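Local coordinates for delta-aminolevulinic acid dehydratase (Toxoplasma gondii ME49, PDB 3OBK), which catalyses the condensation of two molecules of 5-aminolevulinic acid into porphobilinogen, an early step of tetrapyrrole biosynthesis, at residues L100-V103 with M104-S108; V314-V317 with L318-R322. One frame throughout, in Å; residues are numbered along the deposited sequence.

Interaction 1: L100-V103 with M104-S108; sequences LKSV and MAEES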
loop_
_atom_site.group_PDB
_atom_site.type_symbol
_atom_site.label_atom_id
_atom_site.label_comp_id
_atom_site.label_asym_id
_atom_site.label_seq_id
_atom_site.Cartn_x
_atom_site.Cartn_y
_atom_site.Cartn_z
ATOM N N LEU A 100 18.886 41.669 29.625
ATOM C CA LEU A 100 18.590 41.775 28.174
ATOM C C LEU A 100 17.295 41.081 27.702
ATOM O O LEU A 100 16.865 41.282 26.553
ATOM C CB LEU A 100 19.758 41.224 27.345
ATOM C CG LEU A 100 21.158 41.804 27.601
ATOM C CD1 LEU A 100 22.192 41.136 26.670
ATOM C CD2 LEU A 100 21.170 43.324 27.458
ATOM N N LYS A 101 16.683 40.261 28.557
ATOM C CA LYS A 101 15.422 39.611 28.212
ATOM C C LYS A 101 14.264 40.621 28.238
ATOM O O LYS A 101 14.356 41.661 28.885
ATOM C CB LYS A 101 15.144 38.457 29.168
ATOM C CG LYS A 101 16.218 37.360 29.173
ATOM C CD LYS A 101 15.888 36.272 30.165
ATOM C CE LYS A 101 16.794 35.056 30.018
ATOM N NZ LYS A 101 16.448 33.960 30.979
ATOM N N SER A 102 13.191 40.320 27.527
ATOM C CA SER A 102 12.017 41.183 27.453
ATOM C C SER A 102 10.867 40.409 26.828
ATOM O O SER A 102 11.049 39.289 26.351
ATOM C CB SER A 102 12.294 42.405 26.600
ATOM O OG SER A 102 12.465 42.014 25.256
ATOM N N VAL A 103 9.680 41.010 26.830
ATOM C CA VAL A 103 8.493 40.354 26.275
ATOM C C VAL A 103 8.623 40.191 24.755
ATOM O O VAL A 103 8.307 39.133 24.246
ATOM C CB VAL A 103 7.154 41.075 26.621
ATOM C CG1 VAL A 103 5.962 40.266 26.077
ATOM C CG2 VAL A 103 6.993 41.257 28.116
ATOM N N MET A 104 9.112 41.202 24.038
ATOM C CA MET A 104 9.264 41.092 22.569
ATOM C C MET A 104 10.497 40.276 22.165
ATOM O O MET A 104 10.631 39.866 21.010
ATOM C CB MET A 104 9.328 42.471 21.902
ATOM C CG MET A 104 8.022 43.266 21.931
ATOM S SD MET A 104 6.632 42.500 21.066
ATOM C CE MET A 104 7.309 42.367 19.417
ATOM N N ALA A 105 11.386 40.056 23.131
ATOM C CA ALA A 105 12.581 39.261 22.949
ATOM C C ALA A 105 13.464 39.808 21.816
ATOM O O ALA A 105 14.062 39.042 21.086
ATOM C CB ALA A 105 12.211 37.801 22.732
ATOM N N GLU A 106 13.563 41.136 21.710
ATOM C CA GLU A 106 14.350 41.805 20.643
ATOM C C GLU A 106 15.867 41.566 20.675
ATOM O O GLU A 106 16.541 41.740 19.664
ATOM C CB GLU A 106 14.050 43.328 20.555
ATOM C CG GLU A 106 14.584 44.227 21.704
ATOM C CD GLU A 106 13.725 44.199 22.967
ATOM O OE1 GLU A 106 12.570 43.712 22.940
ATOM O OE2 GLU A 106 14.224 44.669 24.008
ATOM N N GLU A 107 16.407 41.152 21.816
ATOM C CA GLU A 107 17.815 40.742 21.861
ATOM C C GLU A 107 18.104 39.550 20.922
ATOM O O GLU A 107 19.246 39.325 20.544
ATOM C CB GLU A 107 18.217 40.437 23.310
ATOM C CG GLU A 107 19.685 40.033 23.553
ATOM C CD GLU A 107 20.765 41.046 23.107
ATOM O OE1 GLU A 107 20.494 42.278 23.001
ATOM O OE2 GLU A 107 21.912 40.568 22.868
ATOM N N SER A 108 17.069 38.806 20.536
ATOM C CA SER A 108 17.203 37.670 19.618
ATOM C C SER A 108 17.786 38.026 18.245
ATOM O O SER A 108 18.486 37.206 17.638
ATOM C CB SER A 108 15.855 36.964 19.428
ATOM O OG SER A 108 14.906 37.782 18.780
HETATM O O HOH W 1 15.054 40.832 24.524
#
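Ser-102 OG is the polar hub of this turn, gripped by a carboxylate, a backbone amide and a water. It donates to Glu-106 OE1 at 2.9 Å, and meets that oxygen from above the carboxylate plane, 44° out of it. The glutamate reaches back because its CG stands between its own backbone N and carbonyl carbon (chi1 71°) and the chain then folds at chi2, which brings the carboxylate over the serine. From Ala-105 N, 3.1 Å from Ser-102 OG, comes a weak, bent bond; the same N-H also makes a weak bond to Ser-102 O, so that it is shared between side chain and backbone of one residue. Water 1 donates to Ser-102 OG and to Leu-100 O, and accepts from Glu-107 N at 3.0 Å, bridging the two arms where they diverge. Beyond it Leu-100 CD1 packs against Glu-107 CD at 3.8 Å, the two side chains crossing at a slant, while Glu-107 OE1 is bonded to Asn-110. Ala-105 O takes both Ser-108 N and Ser-108 OG, the hydroxyl at 2.8 Å. Ala-105 itself has a left-handed conformation (phi 58°), and the 3-10 segment starts at Glu-106. The arrangement is a type I beta turn over Ser-102 to Ala-105, its i to i+3 bond weak, in the loop joining strand 89-95 to helix 114-125 of the TIM barrel.

Interaction 2: V314-V317 with L318-R322; sequences VLEV and LKSFR
Two successive turns of helix 310-324, which lies between strands 287-291 and 328-331 in the chain order of the TIM barrel, meet here through i to i+4 pairs. Val-317 and Phe-321 lie side by side and point the same way, with Val-317 CG1 3.7 Å from Phe-321 CE2. The valine methyl is carried there by a chi1 of 162°, which sets CG1 nearly opposite the backbone N. This pair faces the barrel strands, Val-317 touching His-291 and Phe-321 touching Ala-289 and Val-329. One turn earlier Val-314 CG1 approaches Leu-318 CD1 at 4.2 Å, a looser apolar contact that continues onto helix 334-346 through Trp-340 and Ala-337.

Along the backbone, Leu-318 N to Val-314 O is 3.0 Å and Phe-321 N to Val-317 O is 3.1 Å. Lys-319 N to Leu-315 O is longer, at 3.3 Å. Glu-316 O receives Ser-320 N at 2.8 Å. Ser-320 OG lies 3.1 Å from Glu-316 O, but its single proton has a second acceptor in reach, Pro-271 O of a second subunit. That subunit holds the Glu-316 carboxylate through Tyr-272, Ser-216 and Ser-217, and its Ser-244 binds Lys-319 NZ, which also forms a salt bridge with the C-terminal carboxylate of Tyr-356 of a third subunit. The apolar side chains thus pack mainly within the chain, though Val-317 and Leu-318 also meet the neighbours, while the buried polar ends of Glu-316 and Lys-319 find their partners across subunit interfaces.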
loop_
_atom_site.group_PDB
_atom_site.type_symbol
_atom_site.label_atom_id
_atom_site.label_comp_id
_atom_site.label_asym_id
_atom_site.label_seq_id
_atom_site.Cartn_x
_atom_site.Cartn_y
_atom_site.Cartn_z
ATOM N N VAL A 314 24.694 4.259 26.591
ATOM C CA VAL A 314 24.809 5.348 25.617
ATOM C C VAL A 314 24.946 4.809 24.189
ATOM O O VAL A 314 24.232 5.238 23.310
ATOM C CB VAL A 314 25.952 6.335 25.924
ATOM C CG1 VAL A 314 26.224 7.233 24.735
ATOM C CG2 VAL A 314 25.601 7.211 27.134
ATOM N N LEU A 315 25.831 3.843 23.967
ATOM C CA LEU A 315 26.060 3.304 22.628
ATOM C C LEU A 315 24.864 2.556 22.061
ATOM O O LEU A 315 24.689 2.536 20.833
ATOM C CB LEU A 315 27.291 2.378 22.603
ATOM C CG LEU A 315 28.662 3.007 22.939
ATOM C CD1 LEU A 315 29.835 2.021 22.957
ATOM C CD2 LEU A 315 28.939 4.160 21.989
ATOM N N GLU A 316 24.054 1.927 22.919
ATOM C CA GLU A 316 22.814 1.253 22.472
ATOM C C GLU A 316 21.721 2.290 22.121
ATOM O O GLU A 316 20.985 2.161 21.151
ATOM C CB GLU A 316 22.327 0.311 23.564
ATOM C CG GLU A 316 20.968 -0.315 23.332
ATOM C CD GLU A 316 20.608 -1.386 24.365
ATOM O OE1 GLU A 316 21.495 -1.814 25.161
ATOM O OE2 GLU A 316 19.430 -1.804 24.401
ATOM N N VAL A 317 21.642 3.333 22.933
ATOM C CA VAL A 317 20.718 4.406 22.717
ATOM C C VAL A 317 20.967 4.995 21.344
ATOM O O VAL A 317 20.061 5.115 20.548
ATOM C CB VAL A 317 20.872 5.470 23.837
ATOM C CG1 VAL A 317 20.253 6.823 23.422
ATOM C CG2 VAL A 317 20.258 4.943 25.126
ATOM N N LEU A 318 22.208 5.322 21.043
ATOM C CA LEU A 318 22.528 5.919 19.729
ATOM C C LEU A 318 22.204 4.972 18.551
ATOM O O LEU A 318 21.674 5.398 17.529
ATOM C CB LEU A 318 23.983 6.367 19.689
ATOM C CG LEU A 318 24.424 7.398 20.734
ATOM C CD1 LEU A 318 25.878 7.731 20.564
ATOM C CD2 LEU A 318 23.573 8.667 20.651
ATOM N N LYS A 319 22.493 3.689 18.724
ATOM C CA LYS A 319 22.100 2.688 17.752
ATOM C C LYS A 319 20.590 2.646 17.596
ATOM O O LYS A 319 20.097 2.534 16.482
ATOM C CB LYS A 319 22.623 1.296 18.139
ATOM C CG LYS A 319 22.408 0.214 17.127
ATOM C CD LYS A 319 23.033 0.536 15.783
ATOM C CE LYS A 319 24.535 0.558 15.804
ATOM N NZ LYS A 319 25.150 -0.812 16.024
ATOM N N SER A 320 19.863 2.763 18.703
ATOM C CA SER A 320 18.400 2.803 18.643
ATOM C C SER A 320 17.817 3.995 17.844
ATOM O O SER A 320 16.931 3.800 17.057
ATOM C CB SER A 320 17.807 2.734 20.059
ATOM O OG SER A 320 17.992 1.418 20.596
ATOM N N PHE A 321 18.336 5.202 18.017
ATOM C CA PHE A 321 17.883 6.362 17.218
ATOM C C PHE A 321 18.060 6.135 15.722
ATOM O O PHE A 321 17.268 6.574 14.868
ATOM C CB PHE A 321 18.711 7.594 17.544
ATOM C CG PHE A 321 18.235 8.325 18.714
ATOM C CD1 PHE A 321 17.020 8.997 18.671
ATOM C CD2 PHE A 321 18.994 8.378 19.868
ATOM C CE1 PHE A 321 16.576 9.672 19.785
ATOM C CE2 PHE A 321 18.556 9.068 20.946
ATOM C CZ PHE A 321 17.362 9.698 20.920
ATOM N N ARG A 322 19.143 5.448 15.427
ATOM C CA ARG A 322 19.540 5.212 14.088
ATOM C C ARG A 322 18.647 4.135 13.455
ATOM O O ARG A 322 18.142 4.338 12.366
ATOM C CB ARG A 322 21.006 4.846 14.136
ATOM C CG ARG A 322 21.725 5.108 12.900
ATOM C CD ARG A 322 22.544 6.415 12.790
ATOM N NE ARG A 322 23.237 6.138 11.521
ATOM C CZ ARG A 322 23.013 6.684 10.332
ATOM N NH1 ARG A 322 23.663 6.227 9.273
ATOM N NH2 ARG A 322 22.232 7.718 10.183
#

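Overall arrangement
Read from the N terminus, interaction 1 comes first, reversing the chain within the loop between strand 89-95 and helix 114-125. The parallel barrel strands from 130-135 to 287-291 then follow before interaction 2 joins consecutive turns of helix 310-324, just ahead of strand 328-331. The two are in series and neither nest nor cross. The centres of interaction 1 and interaction 2 are about 37 Å apart, on opposite sides of the chain's centre. Between interaction 1 and interaction 2 the nearest atoms are about 26 Å apart. Interaction 1 is a surface turn that no other chain of the octamer touches; interaction 2 is buried between the barrel wall and two neighbouring subunits.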